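Local structure of molybdopterin synthase catalytic subunit (Helicobacter pylori, 3RPF) at residues E63-K68 against V74-A79. The protein probably converts precursor Z into molybdopterin by adding two sulfur atoms, supplied by MoaD, to build the dithiolene group. Sequence-based numbering, arbitrary orientation.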
loop_
_atom_site.group_PDB
_atom_site.type_symbol
_atom_site.label_atom_id
_atom_site.label_comp_id
_atom_site.label_asym_id
_atom_site.label_seq_id
_atom_site.Cartn_x
_atom_site.Cartn_y
_atom_site.Cartn_z
ATOM N N GLU A 63 -4.775 12.383 14.611
ATOM C CA GLU A 63 -6.230 12.569 14.559
ATOM C C GLU A 63 -6.613 13.464 13.387
ATOM O O GLU A 63 -7.684 13.293 12.784
ATOM C CB GLU A 63 -6.778 13.108 15.885
ATOM C CG GLU A 63 -8.122 12.492 16.293
ATOM C CD GLU A 63 -8.005 11.020 16.675
ATOM O OE1 GLU A 63 -6.866 10.557 16.905
ATOM O OE2 GLU A 63 -9.046 10.327 16.749
ATOM N N LYS A 64 -5.740 14.411 13.041
ATOM C CA LYS A 64 -5.986 15.248 11.862
ATOM C C LYS A 64 -5.962 14.419 10.578
ATOM O O LYS A 64 -6.764 14.645 9.681
ATOM C CB LYS A 64 -4.979 16.391 11.770
ATOM N N TRP A 65 -5.042 13.469 10.482
ATOM C CA TRP A 65 -4.992 12.609 9.305
ATOM C C TRP A 65 -6.200 11.683 9.260
ATOM O O TRP A 65 -6.815 11.494 8.202
ATOM C CB TRP A 65 -3.703 11.780 9.287
ATOM C CG TRP A 65 -2.577 12.411 8.507
ATOM C CD1 TRP A 65 -1.420 12.947 9.018
ATOM C CD2 TRP A 65 -2.503 12.574 7.089
ATOM N NE1 TRP A 65 -0.633 13.427 7.996
ATOM C CE2 TRP A 65 -1.274 13.210 6.806
ATOM C CE3 TRP A 65 -3.348 12.228 6.023
ATOM C CZ2 TRP A 65 -0.877 13.511 5.499
ATOM C CZ3 TRP A 65 -2.948 12.530 4.733
ATOM C CH2 TRP A 65 -1.727 13.165 4.481
ATOM N N HIS A 66 -6.541 11.088 10.398
ATOM C CA HIS A 66 -7.732 10.237 10.442
ATOM C C HIS A 66 -8.968 10.988 9.944
ATOM O O HIS A 66 -9.740 10.475 9.128
ATOM C CB HIS A 66 -7.956 9.694 11.856
ATOM C CG HIS A 66 -9.174 8.830 11.989
ATOM N ND1 HIS A 66 -9.201 7.516 11.571
ATOM C CD2 HIS A 66 -10.402 9.094 12.488
ATOM C CE1 HIS A 66 -10.396 7.007 11.810
ATOM N NE2 HIS A 66 -11.146 7.942 12.364
ATOM N N HIS A 67 -9.170 12.215 10.412
ATOM C CA HIS A 67 -10.370 12.948 9.999
ATOM C C HIS A 67 -10.329 13.466 8.563
ATOM O O HIS A 67 -11.372 13.561 7.907
ATOM C CB HIS A 67 -10.720 14.050 11.004
ATOM C CG HIS A 67 -11.284 13.514 12.280
ATOM N ND1 HIS A 67 -10.619 13.595 13.481
ATOM C CD2 HIS A 67 -12.441 12.848 12.531
ATOM C CE1 HIS A 67 -11.347 13.021 14.427
ATOM N NE2 HIS A 67 -12.452 12.558 13.872
ATOM N N LYS A 68 -9.141 13.792 8.060
ATOM C CA LYS A 68 -9.009 14.145 6.644
ATOM C C LYS A 68 -9.371 12.942 5.779
ATOM O O LYS A 68 -9.996 13.081 4.737
ATOM C CB LYS A 68 -7.578 14.605 6.336
ATOM C CG LYS A 68 -7.216 14.509 4.858
ATOM C CD LYS A 68 -6.029 15.401 4.519
ATOM C CE LYS A 68 -5.456 15.054 3.145
ATOM N NZ LYS A 68 -4.523 16.100 2.616
ATOM N N VAL A 74 -12.544 7.310 3.616
ATOM C CA VAL A 74 -11.476 6.350 3.901
ATOM C C VAL A 74 -11.211 6.208 5.403
ATOM O O VAL A 74 -11.080 7.207 6.108
ATOM C CB VAL A 74 -10.177 6.792 3.210
ATOM C CG1 VAL A 74 -8.990 5.930 3.647
ATOM C CG2 VAL A 74 -10.359 6.744 1.687
ATOM N N VAL A 75 -11.139 4.964 5.879
ATOM C CA VAL A 75 -10.717 4.675 7.242
ATOM C C VAL A 75 -9.208 4.525 7.303
ATOM O O VAL A 75 -8.625 3.642 6.658
ATOM C CB VAL A 75 -11.325 3.386 7.779
ATOM C CG1 VAL A 75 -10.714 3.042 9.141
ATOM C CG2 VAL A 75 -12.836 3.526 7.903
ATOM N N LEU A 76 -8.574 5.383 8.086
ATOM C CA LEU A 76 -7.126 5.345 8.214
ATOM C C LEU A 76 -6.782 5.095 9.666
ATOM O O LEU A 76 -7.180 5.866 10.546
ATOM C CB LEU A 76 -6.538 6.672 7.746
ATOM C CG LEU A 76 -5.015 6.829 7.827
ATOM C CD1 LEU A 76 -4.300 5.842 6.893
ATOM C CD2 LEU A 76 -4.619 8.268 7.492
ATOM N N LYS A 77 -6.063 4.007 9.929
ATOM C CA LYS A 77 -5.632 3.696 11.299
ATOM C C LYS A 77 -4.195 3.253 11.306
ATOM O O LYS A 77 -3.654 2.841 10.266
ATOM C CB LYS A 77 -6.511 2.597 11.896
ATOM C CG LYS A 77 -7.979 2.998 11.948
ATOM C CD LYS A 77 -8.833 1.898 12.547
ATOM C CE LYS A 77 -10.272 2.377 12.710
ATOM N NZ LYS A 77 -11.118 1.359 13.396
HETATM N N MSE A 78 -3.560 3.348 12.474
HETATM C CA MSE A 78 -2.174 2.935 12.589
HETATM C C MSE A 78 -1.858 2.374 13.972
HETATM O O MSE A 78 -2.613 2.571 14.946
HETATM C CB MSE A 78 -1.249 4.119 12.293
HETATM C CG MSE A 78 -1.306 5.209 13.373
HETATM SE SE MSE A 78 0.209 6.440 13.275
HETATM C CE MSE A 78 1.549 5.276 14.064
ATOM N N ALA A 79 -0.738 1.666 14.045
ATOM C CA ALA A 79 -0.212 1.174 15.305
ATOM C C ALA A 79 1.285 1.319 15.220
ATOM O O ALA A 79 1.857 1.213 14.137
ATOM C CB ALA A 79 -0.572 -0.282 15.507
HETATM O O HOH W 1 -10.356 7.710 8.744
#
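His66 of helix 55-71 meets strand 74-82 at Leu76, both directly and through a water. The water donates to Val74 O at 2.8 Å and to His66 O of the helix at 2.9 Å. Val74 thus reaches the helix through its backbone, while its side chain packs on Ser96 and Leu107. Val75 points away from the helix and packs on Glu24, Lys28 and Phe30.

Leu76 N gives its hydrogen to the same water at 3.0 Å, so the water ties two strand groups to one helix carbonyl. Leu76 O accepts a hydrogen bond from His66 ND1 at 2.8 Å. This bond is nearly straight, with an N-H...O angle of 169°. The carbonyl oxygen sits at the edge of the imidazole, close to the ring plane, and the donor is tilted somewhat from the carbonyl plane. With CG anti to the backbone N (chi1 179°) the His66 ring extends toward the strand, and chi2 of 78° turns ND1 to Leu76 O. The bond fixes ND1 as a donor. The water lies over one face of the ring, toward its rim.

The Leu76 side chain brings its CD2 branch to Trp65, the helix residue before His66. Leu76 CD2 lies 4.0 Å from Trp65 CB and touches the Trp65 carbonyl oxygen as well. It approaches the indole obliquely. The indole is held by Asp114, which accepts from Trp65 NE1, and by edge-to-face contacts with Trp61 and Phe111. Farther along, Lys77 forms a salt bridge with Glu24 of helix 14-27.

The helix and strand are consecutive elements, joined by a short connection and running roughly antiparallel. Strand 74-82 lies between strands 5-9 and 90-98, and this helix-turn-strand unit lays helix 55-71 on one face of the mixed four-stranded beta sheet of the alpha/beta MoaE fold.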